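Local atomic coordinates of exosome complex component Rrp42 (Methanothermobacter thermautotrophicus, PDB entry 2WNR), a protein that probably serves as a non-catalytic component of the RNA-degrading exosome and helps to structure the active site of its partner Rrp41. Residues 221-226 against 252-257; 192-197 against 263-268; 93-98 against 141-146; 137-142 against 156-161. All coordinates share one frame; numbering follows the deposited sequence.

Contact 1: residues 221-226 against 252-257; sequences ISIGVT and SIAVEK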
loop_
_atom_site.group_PDB
_atom_site.type_symbol
_atom_site.label_atom_id
_atom_site.label_comp_id
_atom_site.label_asym_id
_atom_site.label_seq_id
_atom_site.Cartn_x
_atom_site.Cartn_y
_atom_site.Cartn_z
ATOM N N ILE A 221 16.528 27.089 -10.093
ATOM C CA ILE A 221 16.966 27.220 -8.698
ATOM C C ILE A 221 15.949 28.010 -7.860
ATOM O O ILE A 221 15.524 29.097 -8.235
ATOM C CB ILE A 221 18.410 27.804 -8.576
ATOM C CG1 ILE A 221 18.826 27.911 -7.106
ATOM C CG2 ILE A 221 18.527 29.144 -9.298
ATOM C CD1 ILE A 221 20.313 28.048 -6.877
ATOM N N SER A 222 15.537 27.427 -6.741
ATOM C CA SER A 222 14.612 28.077 -5.828
ATOM C C SER A 222 15.367 28.539 -4.603
ATOM O O SER A 222 16.134 27.763 -4.016
ATOM C CB SER A 222 13.503 27.116 -5.409
ATOM O OG SER A 222 12.819 26.629 -6.545
ATOM N N ILE A 223 15.148 29.795 -4.219
ATOM C CA ILE A 223 15.802 30.350 -3.048
ATOM C C ILE A 223 14.799 30.919 -2.045
ATOM O O ILE A 223 13.990 31.780 -2.380
ATOM C CB ILE A 223 16.864 31.397 -3.442
ATOM C CG1 ILE A 223 17.881 30.772 -4.401
ATOM C CG2 ILE A 223 17.578 31.942 -2.199
ATOM C CD1 ILE A 223 18.706 31.774 -5.142
ATOM N N GLY A 224 14.850 30.408 -0.818
ATOM C CA GLY A 224 14.037 30.935 0.269
ATOM C C GLY A 224 14.837 31.925 1.099
ATOM O O GLY A 224 15.872 31.569 1.678
ATOM N N VAL A 225 14.355 33.169 1.147
ATOM C CA VAL A 225 14.992 34.245 1.918
ATOM C C VAL A 225 14.093 34.694 3.077
ATOM O O VAL A 225 12.871 34.675 2.956
ATOM C CB VAL A 225 15.333 35.464 1.027
ATOM C CG1 VAL A 225 16.203 36.445 1.780
ATOM C CG2 VAL A 225 16.044 35.006 -0.246
ATOM N N THR A 226 14.702 35.087 4.193
ATOM C CA THR A 226 13.944 35.505 5.365
ATOM C C THR A 226 13.778 37.029 5.395
ATOM O O THR A 226 14.325 37.746 4.542
ATOM C CB THR A 226 14.594 35.010 6.686
ATOM O OG1 THR A 226 15.857 35.662 6.886
ATOM C CG2 THR A 226 14.791 33.504 6.661
ATOM N N SER A 252 21.401 37.085 -5.343
ATOM C CA SER A 252 21.333 38.541 -5.419
ATOM C C SER A 252 19.910 39.033 -5.698
ATOM O O SER A 252 19.349 39.778 -4.890
ATOM C CB SER A 252 22.326 39.079 -6.458
ATOM O OG SER A 252 22.329 40.494 -6.479
ATOM N N ILE A 253 19.322 38.602 -6.816
ATOM C CA ILE A 253 17.939 38.971 -7.137
ATOM C C ILE A 253 16.982 38.553 -6.019
ATOM O O ILE A 253 16.232 39.388 -5.510
ATOM C CB ILE A 253 17.442 38.434 -8.524
ATOM C CG1 ILE A 253 18.121 39.175 -9.682
ATOM C CG2 ILE A 253 15.959 38.624 -8.673
ATOM C CD1 ILE A 253 19.044 38.313 -10.491
ATOM N N ALA A 254 17.025 37.283 -5.624
ATOM C CA ALA A 254 16.113 36.770 -4.596
ATOM C C ALA A 254 16.103 37.653 -3.344
ATOM O O ALA A 254 15.034 37.993 -2.824
ATOM C CB ALA A 254 16.438 35.318 -4.245
ATOM N N VAL A 255 17.290 38.055 -2.892
ATOM C CA VAL A 255 17.433 38.896 -1.702
ATOM C C VAL A 255 16.834 40.318 -1.865
ATOM O O VAL A 255 16.455 40.953 -0.878
ATOM C CB VAL A 255 18.913 38.903 -1.211
ATOM C CG1 VAL A 255 19.144 39.907 -0.086
ATOM C CG2 VAL A 255 19.302 37.506 -0.744
ATOM N N GLU A 256 16.725 40.805 -3.100
ATOM C CA GLU A 256 16.110 42.115 -3.339
ATOM C C GLU A 256 14.628 42.034 -3.725
ATOM O O GLU A 256 13.914 43.026 -3.656
ATOM C CB GLU A 256 16.902 42.931 -4.368
ATOM C CG GLU A 256 16.848 42.393 -5.800
ATOM C CD GLU A 256 17.330 43.403 -6.832
ATOM O OE1 GLU A 256 18.527 43.773 -6.798
ATOM O OE2 GLU A 256 16.504 43.814 -7.678
ATOM N N LYS A 257 14.177 40.849 -4.120
ATOM C CA LYS A 257 12.769 40.622 -4.449
ATOM C C LYS A 257 11.907 40.222 -3.244
ATOM O O LYS A 257 10.815 40.749 -3.069
ATOM C CB LYS A 257 12.625 39.589 -5.577
ATOM C CG LYS A 257 13.018 40.107 -6.963
ATOM C CD LYS A 257 11.941 41.012 -7.540
ATOM C CE LYS A 257 12.460 41.830 -8.700
ATOM N NZ LYS A 257 11.343 42.572 -9.329
#

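Contact 2: residues 192-197 against 263-268; sequences KALMCT and EYLDKS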
loop_
_atom_site.group_PDB
_atom_site.type_symbol
_atom_site.label_atom_id
_atom_site.label_comp_id
_atom_site.label_asym_id
_atom_site.label_seq_id
_atom_site.Cartn_x
_atom_site.Cartn_y
_atom_site.Cartn_z
ATOM N N LYS A 192 8.782 36.003 8.867
ATOM C CA LYS A 192 8.314 35.533 7.568
ATOM C C LYS A 192 9.486 35.228 6.658
ATOM O O LYS A 192 10.574 35.783 6.819
ATOM C CB LYS A 192 7.404 36.568 6.903
ATOM C CG LYS A 192 5.948 36.504 7.343
ATOM C CD LYS A 192 5.230 37.824 7.103
ATOM C CE LYS A 192 5.410 38.761 8.279
ATOM N NZ LYS A 192 4.873 40.117 7.990
ATOM N N ALA A 193 9.251 34.324 5.717
ATOM C CA ALA A 193 10.204 34.008 4.670
ATOM C C ALA A 193 9.412 33.673 3.413
ATOM O O ALA A 193 8.308 33.124 3.497
ATOM C CB ALA A 193 11.065 32.845 5.081
ATOM N N LEU A 194 9.953 34.021 2.254
ATOM C CA LEU A 194 9.323 33.647 0.990
ATOM C C LEU A 194 10.367 33.163 -0.009
ATOM O O LEU A 194 11.571 33.225 0.266
ATOM C CB LEU A 194 8.491 34.800 0.412
ATOM C CG LEU A 194 7.189 35.184 1.130
ATOM C CD1 LEU A 194 6.541 36.375 0.454
ATOM C CD2 LEU A 194 6.194 34.025 1.230
ATOM N N MET A 195 9.902 32.707 -1.174
ATOM C CA MET A 195 10.765 32.027 -2.119
ATOM C C MET A 195 10.676 32.553 -3.548
ATOM O O MET A 195 9.591 32.848 -4.067
ATOM C CB MET A 195 10.456 30.537 -2.088
ATOM C CG MET A 195 11.314 29.679 -2.983
ATOM S SD MET A 195 11.135 27.937 -2.548
ATOM C CE MET A 195 12.069 27.886 -1.008
ATOM N N CYS A 196 11.845 32.647 -4.173
ATOM C CA CYS A 196 11.975 32.993 -5.577
ATOM C C CYS A 196 12.575 31.822 -6.341
ATOM O O CYS A 196 13.605 31.279 -5.935
ATOM C CB CYS A 196 12.883 34.203 -5.721
ATOM S SG CYS A 196 12.184 35.724 -5.100
ATOM N N THR A 197 11.925 31.435 -7.439
ATOM C CA THR A 197 12.425 30.385 -8.315
ATOM C C THR A 197 12.856 30.993 -9.638
ATOM O O THR A 197 12.119 31.774 -10.241
ATOM C CB THR A 197 11.365 29.298 -8.574
ATOM O OG1 THR A 197 11.046 28.648 -7.342
ATOM C CG2 THR A 197 11.886 28.245 -9.530
ATOM N N GLU A 263 5.949 42.611 1.674
ATOM C CA GLU A 263 5.016 43.701 1.909
ATOM C C GLU A 263 3.755 43.558 1.062
ATOM O O GLU A 263 2.728 44.133 1.396
ATOM C CB GLU A 263 5.673 45.083 1.763
ATOM C CG GLU A 263 5.822 45.634 0.348
ATOM C CD GLU A 263 5.970 47.153 0.349
ATOM O OE1 GLU A 263 7.113 47.660 0.264
ATOM O OE2 GLU A 263 4.935 47.842 0.461
ATOM N N TYR A 264 3.830 42.778 -0.016
ATOM C CA TYR A 264 2.650 42.491 -0.836
ATOM C C TYR A 264 1.736 41.499 -0.129
ATOM O O TYR A 264 0.509 41.604 -0.214
ATOM C CB TYR A 264 3.029 41.962 -2.226
ATOM C CG TYR A 264 1.841 41.859 -3.163
ATOM C CD1 TYR A 264 1.430 42.956 -3.919
ATOM C CD2 TYR A 264 1.121 40.669 -3.281
ATOM C CE1 TYR A 264 0.332 42.874 -4.771
ATOM C CE2 TYR A 264 0.021 40.575 -4.131
ATOM C CZ TYR A 264 -0.369 41.683 -4.873
ATOM O OH TYR A 264 -1.458 41.600 -5.712
ATOM N N LEU A 265 2.339 40.528 0.550
ATOM C CA LEU A 265 1.587 39.591 1.374
ATOM C C LEU A 265 0.932 40.304 2.557
ATOM O O LEU A 265 -0.244 40.061 2.842
ATOM C CB LEU A 265 2.475 38.430 1.847
ATOM C CG LEU A 265 1.962 37.466 2.928
ATOM C CD1 LEU A 265 0.567 36.925 2.624
ATOM C CD2 LEU A 265 2.927 36.326 3.099
ATOM N N ASP A 266 1.683 41.186 3.223
ATOM C CA ASP A 266 1.173 41.926 4.383
ATOM C C ASP A 266 -0.008 42.826 4.026
ATOM O O ASP A 266 -0.960 42.949 4.809
ATOM C CB ASP A 266 2.280 42.765 5.045
ATOM C CG ASP A 266 3.353 41.912 5.731
ATOM O OD1 ASP A 266 3.097 40.718 6.019
ATOM O OD2 ASP A 266 4.458 42.450 5.988
ATOM N N LYS A 267 0.068 43.442 2.844
ATOM C CA LYS A 267 -0.953 44.370 2.347
ATOM C C LYS A 267 -2.235 43.661 1.911
ATOM O O LYS A 267 -3.336 44.202 2.072
ATOM C CB LYS A 267 -0.394 45.226 1.204
ATOM C CG LYS A 267 0.559 46.327 1.677
ATOM C CD LYS A 267 1.230 47.059 0.519
ATOM C CE LYS A 267 1.941 48.307 1.022
ATOM N NZ LYS A 267 2.336 49.246 -0.069
ATOM N N SER A 268 -2.088 42.451 1.368
ATOM C CA SER A 268 -3.233 41.629 0.961
ATOM C C SER A 268 -4.024 41.062 2.146
ATOM O O SER A 268 -5.133 40.554 1.972
ATOM C CB SER A 268 -2.781 40.487 0.052
ATOM O OG SER A 268 -2.369 40.978 -1.208
#

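Contact 3: residues 93-98 against 141-146; sequences PTFEPG and LHIIDY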
loop_
_atom_site.group_PDB
_atom_site.type_symbol
_atom_site.label_atom_id
_atom_site.label_comp_id
_atom_site.label_asym_id
_atom_site.label_seq_id
_atom_site.Cartn_x
_atom_site.Cartn_y
_atom_site.Cartn_z
ATOM N N PRO A 93 -2.501 17.756 -17.202
ATOM C CA PRO A 93 -2.648 16.426 -17.833
ATOM C C PRO A 93 -1.448 15.492 -17.601
ATOM O O PRO A 93 -1.529 14.301 -17.889
ATOM C CB PRO A 93 -2.809 16.741 -19.332
ATOM C CG PRO A 93 -2.202 18.089 -19.525
ATOM C CD PRO A 93 -2.351 18.834 -18.193
ATOM N N THR A 94 -0.352 16.027 -17.075
ATOM C CA THR A 94 0.825 15.219 -16.792
ATOM C C THR A 94 0.854 14.795 -15.326
ATOM O O THR A 94 1.797 14.138 -14.876
ATOM C CB THR A 94 2.145 15.967 -17.145
ATOM O OG1 THR A 94 2.404 17.001 -16.178
ATOM C CG2 THR A 94 2.068 16.560 -18.550
ATOM N N PHE A 95 -0.176 15.177 -14.582
ATOM C CA PHE A 95 -0.260 14.825 -13.174
ATOM C C PHE A 95 -1.029 13.522 -13.007
ATOM O O PHE A 95 -2.223 13.451 -13.313
ATOM C CB PHE A 95 -0.890 15.967 -12.382
ATOM C CG PHE A 95 0.033 17.145 -12.174
ATOM C CD1 PHE A 95 1.234 17.257 -12.884
ATOM C CD2 PHE A 95 -0.307 18.157 -11.272
ATOM C CE1 PHE A 95 2.076 18.345 -12.689
ATOM C CE2 PHE A 95 0.537 19.262 -11.071
ATOM C CZ PHE A 95 1.728 19.356 -11.779
ATOM N N GLU A 96 -0.322 12.485 -12.564
ATOM C CA GLU A 96 -0.912 11.177 -12.360
ATOM C C GLU A 96 -1.632 11.127 -11.018
ATOM O O GLU A 96 -1.199 11.777 -10.052
ATOM C CB GLU A 96 0.156 10.074 -12.439
ATOM C CG GLU A 96 0.855 9.920 -13.801
ATOM C CD GLU A 96 -0.100 9.612 -14.944
ATOM O OE1 GLU A 96 0.378 9.457 -16.093
ATOM O OE2 GLU A 96 -1.326 9.518 -14.707
ATOM N N PRO A 97 -2.730 10.351 -10.941
ATOM C CA PRO A 97 -3.385 10.167 -9.653
ATOM C C PRO A 97 -2.605 9.155 -8.819
ATOM O O PRO A 97 -1.647 8.564 -9.306
ATOM C CB PRO A 97 -4.759 9.609 -10.047
ATOM C CG PRO A 97 -4.500 8.849 -11.278
ATOM C CD PRO A 97 -3.403 9.593 -12.012
ATOM N N GLY A 98 -3.025 8.936 -7.587
ATOM C CA GLY A 98 -2.302 8.019 -6.713
ATOM C C GLY A 98 -1.488 8.810 -5.714
ATOM O O GLY A 98 -1.546 10.048 -5.701
ATOM N N LEU A 141 -1.226 21.328 0.855
ATOM C CA LEU A 141 -1.145 22.144 -0.343
ATOM C C LEU A 141 -1.908 21.456 -1.456
ATOM O O LEU A 141 -1.629 20.309 -1.792
ATOM C CB LEU A 141 0.322 22.361 -0.744
ATOM C CG LEU A 141 1.251 23.243 0.108
ATOM C CD1 LEU A 141 1.183 22.941 1.591
ATOM C CD2 LEU A 141 2.696 23.113 -0.374
ATOM N N HIS A 142 -2.879 22.165 -2.016
ATOM C CA HIS A 142 -3.783 21.591 -2.999
ATOM C C HIS A 142 -3.569 22.287 -4.341
ATOM O O HIS A 142 -4.026 23.421 -4.557
ATOM C CB HIS A 142 -5.228 21.738 -2.517
ATOM C CG HIS A 142 -6.056 20.506 -2.702
ATOM N ND1 HIS A 142 -5.835 19.343 -1.995
ATOM C CD2 HIS A 142 -7.118 20.258 -3.506
ATOM C CE1 HIS A 142 -6.716 18.431 -2.359
ATOM N NE2 HIS A 142 -7.506 18.960 -3.276
ATOM N N ILE A 143 -2.858 21.618 -5.242
ATOM C CA ILE A 143 -2.517 22.243 -6.509
ATOM C C ILE A 143 -3.707 22.060 -7.452
ATOM O O ILE A 143 -4.059 20.943 -7.821
ATOM C CB ILE A 143 -1.171 21.736 -7.092
ATOM C CG1 ILE A 143 0.028 22.225 -6.260
ATOM C CG2 ILE A 143 -0.963 22.263 -8.473
ATOM C CD1 ILE A 143 0.185 21.603 -4.879
ATOM N N ILE A 144 -4.313 23.188 -7.814
ATOM C CA ILE A 144 -5.578 23.263 -8.531
ATOM C C ILE A 144 -5.361 23.477 -10.026
ATOM O O ILE A 144 -6.132 22.988 -10.850
ATOM C CB ILE A 144 -6.429 24.424 -7.939
ATOM C CG1 ILE A 144 -6.719 24.193 -6.441
ATOM C CG2 ILE A 144 -7.707 24.638 -8.686
ATOM C CD1 ILE A 144 -7.443 22.888 -6.092
ATOM N N ASP A 145 -4.303 24.207 -10.368
ATOM C CA ASP A 145 -4.014 24.610 -11.746
ATOM C C ASP A 145 -2.504 24.805 -11.822
ATOM O O ASP A 145 -1.908 25.437 -10.938
ATOM C CB ASP A 145 -4.728 25.928 -12.059
ATOM C CG ASP A 145 -5.405 25.952 -13.448
ATOM O OD1 ASP A 145 -5.245 25.017 -14.267
ATOM O OD2 ASP A 145 -6.118 26.943 -13.715
ATOM N N TYR A 146 -1.874 24.241 -12.845
ATOM C CA TYR A 146 -0.425 24.366 -12.981
ATOM C C TYR A 146 -0.045 25.018 -14.302
ATOM O O TYR A 146 -0.218 24.425 -15.372
ATOM C CB TYR A 146 0.270 23.009 -12.803
ATOM C CG TYR A 146 1.729 22.984 -13.224
ATOM C CD1 TYR A 146 2.671 23.829 -12.633
ATOM C CD2 TYR A 146 2.165 22.110 -14.221
ATOM C CE1 TYR A 146 4.010 23.810 -13.027
ATOM C CE2 TYR A 146 3.501 22.081 -14.621
ATOM C CZ TYR A 146 4.417 22.934 -14.021
ATOM O OH TYR A 146 5.738 22.899 -14.416
#

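Contact 4: residues 137-142 against 156-161; sequences LFLDLH and LATVAA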
loop_
_atom_site.group_PDB
_atom_site.type_symbol
_atom_site.label_atom_id
_atom_site.label_comp_id
_atom_site.label_asym_id
_atom_site.label_seq_id
_atom_site.Cartn_x
_atom_site.Cartn_y
_atom_site.Cartn_z
ATOM N N LEU A 137 0.420 20.741 13.265
ATOM C CA LEU A 137 -0.079 21.564 12.168
ATOM C C LEU A 137 0.041 20.829 10.846
ATOM O O LEU A 137 1.146 20.673 10.331
ATOM C CB LEU A 137 0.714 22.867 12.094
ATOM C CG LEU A 137 0.278 24.133 12.826
ATOM C CD1 LEU A 137 -0.450 23.884 14.135
ATOM C CD2 LEU A 137 1.505 25.003 13.045
ATOM N N PHE A 138 -1.085 20.371 10.305
ATOM C CA PHE A 138 -1.090 19.763 8.966
ATOM C C PHE A 138 -1.199 20.845 7.906
ATOM O O PHE A 138 -2.261 21.419 7.692
ATOM C CB PHE A 138 -2.236 18.762 8.800
ATOM C CG PHE A 138 -2.042 17.480 9.557
ATOM C CD1 PHE A 138 -1.398 16.398 8.963
ATOM C CD2 PHE A 138 -2.504 17.346 10.865
ATOM C CE1 PHE A 138 -1.214 15.195 9.666
ATOM C CE2 PHE A 138 -2.327 16.153 11.561
ATOM C CZ PHE A 138 -1.677 15.077 10.952
ATOM N N LEU A 139 -0.084 21.146 7.264
ATOM C CA LEU A 139 -0.086 22.038 6.122
ATOM C C LEU A 139 -0.389 21.211 4.871
ATOM O O LEU A 139 0.408 20.358 4.487
ATOM C CB LEU A 139 1.266 22.735 6.005
ATOM C CG LEU A 139 1.584 23.923 6.921
ATOM C CD1 LEU A 139 1.008 23.794 8.321
ATOM C CD2 LEU A 139 3.077 24.106 7.008
ATOM N N ASP A 140 -1.548 21.448 4.266
ATOM C CA ASP A 140 -1.972 20.706 3.078
ATOM C C ASP A 140 -2.083 21.595 1.831
ATOM O O ASP A 140 -2.915 22.504 1.760
ATOM C CB ASP A 140 -3.280 19.962 3.344
ATOM C CG ASP A 140 -3.075 18.708 4.168
ATOM O OD1 ASP A 140 -2.349 17.804 3.683
ATOM O OD2 ASP A 140 -3.645 18.620 5.287
ATOM N N LEU A 141 -1.226 21.328 0.855
ATOM C CA LEU A 141 -1.145 22.144 -0.343
ATOM C C LEU A 141 -1.908 21.456 -1.456
ATOM O O LEU A 141 -1.629 20.309 -1.792
ATOM C CB LEU A 141 0.322 22.361 -0.744
ATOM C CG LEU A 141 1.251 23.243 0.108
ATOM C CD1 LEU A 141 1.183 22.941 1.591
ATOM C CD2 LEU A 141 2.696 23.113 -0.374
ATOM N N HIS A 142 -2.879 22.165 -2.016
ATOM C CA HIS A 142 -3.783 21.591 -2.999
ATOM C C HIS A 142 -3.569 22.287 -4.341
ATOM O O HIS A 142 -4.026 23.421 -4.557
ATOM C CB HIS A 142 -5.228 21.738 -2.517
ATOM C CG HIS A 142 -6.056 20.506 -2.702
ATOM N ND1 HIS A 142 -5.835 19.343 -1.995
ATOM C CD2 HIS A 142 -7.118 20.258 -3.506
ATOM C CE1 HIS A 142 -6.716 18.431 -2.359
ATOM N NE2 HIS A 142 -7.506 18.960 -3.276
ATOM N N LEU A 156 4.255 30.874 -0.905
ATOM C CA LEU A 156 3.448 32.064 -0.706
ATOM C C LEU A 156 2.104 31.725 -0.052
ATOM O O LEU A 156 1.684 32.399 0.885
ATOM C CB LEU A 156 3.243 32.770 -2.045
ATOM C CG LEU A 156 2.651 34.179 -2.109
ATOM C CD1 LEU A 156 3.116 35.081 -0.958
ATOM C CD2 LEU A 156 3.017 34.792 -3.443
ATOM N N ALA A 157 1.457 30.671 -0.546
ATOM C CA ALA A 157 0.152 30.234 -0.049
ATOM C C ALA A 157 0.240 29.617 1.355
ATOM O O ALA A 157 -0.638 29.845 2.192
ATOM C CB ALA A 157 -0.490 29.257 -1.026
ATOM N N THR A 158 1.295 28.842 1.604
ATOM C CA THR A 158 1.508 28.224 2.899
ATOM C C THR A 158 1.753 29.297 3.949
ATOM O O THR A 158 1.112 29.285 5.001
ATOM C CB THR A 158 2.687 27.261 2.866
ATOM O OG1 THR A 158 2.533 26.362 1.762
ATOM C CG2 THR A 158 2.758 26.454 4.166
ATOM N N VAL A 159 2.659 30.231 3.649
ATOM C CA VAL A 159 2.902 31.363 4.531
ATOM C C VAL A 159 1.603 32.124 4.783
ATOM O O VAL A 159 1.264 32.413 5.939
ATOM C CB VAL A 159 4.035 32.295 4.011
ATOM C CG1 VAL A 159 4.073 33.605 4.784
ATOM C CG2 VAL A 159 5.384 31.607 4.151
ATOM N N ALA A 160 0.868 32.424 3.712
ATOM C CA ALA A 160 -0.394 33.148 3.840
ATOM C C ALA A 160 -1.359 32.395 4.759
ATOM O O ALA A 160 -1.922 32.981 5.688
ATOM C CB ALA A 160 -1.023 33.399 2.475
ATOM N N ALA A 161 -1.516 31.093 4.516
ATOM C CA ALA A 161 -2.428 30.267 5.301
ATOM C C ALA A 161 -2.045 30.231 6.786
ATOM O O ALA A 161 -2.910 30.251 7.665
ATOM C CB ALA A 161 -2.491 28.871 4.726
#

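Contact 1: residues 221-226 against 252-257
The carbonyl oxygen of I253 holds the helical turn that presents A254 and V255 to I223 and V225: it accepts from the amide of E256 at 2.8 Å (E256 N to I253 O) and also from that of K257, at 2.9 Å (K257 N to I253 O). This is an alpha/beta layer of the second RNase PH domain, helix 244-268 lying across one face of a four-stranded antiparallel sheet. The axes of the two short segments approach to 8.4 Å and cross at -42°, a spacing close enough for an alanine to meet the strand directly. A254 is the residue that does so. Its single methyl lies against both strand residues, with A254 CB 4.0 Å from I223 CB and equally near V225 CG2.

V225 sets both methyls against the helix: CG1, anti to the backbone N (chi1 -170°), meets V255 CG2, while CG2 touches the methyl of A254 and also V255 CG2. The two valine side chains cross at about a right angle, so methyls meet rather than whole chains lying alongside. Around them, I223 also packs on A250 and V251 of the same helix and V225 on V258, while V255 reaches an apolar side chain of another protein chain. All cross-contacts here are apolar, and V255 CG2 lies 4.1 Å from V225 CG1.

Contact 2: residues 192-197 against 263-268
L194 and L265 have the nearest CA atoms of strand residues 193-197 and helical residues 263-268, yet these are 9.8 Å apart (L194 CA to L265 CA), so side chains must do the bridging. Both leucines point toward the opposite segment. They meet loosely through one methyl each, L194 CD2 lying 4.4 Å from L265 CD2.

The polar half of the contact sits just before the strand, at K192. Its chain bends at chi3 (-87°), and this turn helps bring the ammonium to D266, which approaches from the opposite direction. The salt bridge is unequal: K192 NZ lies 2.7 Å from D266 OD1, on the syn side of that oxygen and 21° out of the carboxylate plane. The second bond is weak, with K192 NZ 3.1 Å from D266 OD2. The aspartate thus takes the lysine through both oxygens but leans on one. E227 offers the same ammonium a second, long and weak ion pair.

In the fold, the pair ties the start of strand 193-201 to the last turns of helix 244-268, which rests on the four-stranded sheet of the second RNase PH domain. L194 extends the apolar seam along that helix onto V258 and L261, whereas L265 also leans on V159 of helix 150-164. Within the helix, Y264 O is gripped twice by S268, through its amide and its hydroxyl, which arrive from opposite faces of the carbonyl plane; S268 OG stands 3.1 Å from Y264 O.

Contact 3: residues 93-98 against 141-146
From its CB, which points toward I143 and Y146, the F95 side chain carries its ring from an irregular loop to the end of strand 133-145. CG lies beside the backbone N (chi1 -74°), anti to the carbonyl carbon, which carries the ring out to the strand so that its far atoms do the touching. CE2 meets two groups: I143 CG2 comes up at the ring edge, near its plane, 4.2 Å from F95 CE2, and the CB of Y146 is close by. CE1 lies 4.1 Å from Y146 CD2. At the tip, F95 CZ approaches Y146 CD2 most closely, at 3.7 Å, with Y146 CG a little farther off.

The two rings are nearly parallel, their planes 20° apart. With centroids 5.5 Å apart, however, they are slid so far that they barely overlap. The phenolic end of Y146 is held by a hydrogen bond to E214. A serine in place of F95 lacks the ring and would probably leave a gap beside I143 and Y146, so that the tyrosine ring loses its neighbour on the loop and relies more on its bond to E214.

Just before Y146, I144 and D145 both face Q59 in a classic beta bulge, and both carboxylate oxygens of D145 bond to the backbone of another protein chain. F95 itself sits between elements of the first RNase PH domain, packing also on L87 of strand 80-87 and on R103 of helix 102-117.

Contact 4: residues 137-142 against 156-161
No flat side chain enters the space where L139 and L141 meet T158: the rings of F138 and H142 alternate with these leucines along the strand and turn to another protein chain, where H142 meets an aromatic side chain edge-to-face. What remains is a contact of branched tips. T158 splits its work between two leucines, each crossed at about a right angle. Its methyl goes to the first, with T158 CG2 3.7 Å from L139 CD2. Its hydroxyl oxygen goes to the second, T158 OG1 lying 3.7 Å from L141 CD1. The torsion explains the division, since OG1 is beside the backbone N (chi1 -51°) and CG2 anti to it.

This joins helix 150-164 to strand 133-145 in the first domain, of the S5 clan. V111 of helix 102-117 touches both T158 and L141. With an alanine here both branches are gone, and the two leucines would probably border a gap while A154 O loses its side-chain donor. Because T158 OG1 hydrogen-bonds to A154 O, one turn back, the hydroxyl's hydrogen is used within its own helix, which is consistent with a buried oxygen resting against leucine carbons.

Along the chain, contacts 3 and 4 come first, sharing L141 and H142 on strand 133-145, with centres about 16 Å apart. Contacts 1 and 2 follow in the second domain; their centres are about 11 Å apart, both use helix 244-268, and their strands 219-226 and 193-201 are neighbours in one sheet, joined by probable hydrogen bonds such as I223 N to C196 O. Contact 1 falls between the two segments of contact 2. The halves meet, among other places, where V159 of helix 150-164 packs on A193, L194 and L265, whereas contacts 1 and 3 stand about 26 Å apart between centres, on opposite sides of the chain's centre. Helix 150-164 thus packs between the first domain's sheet and the second domain.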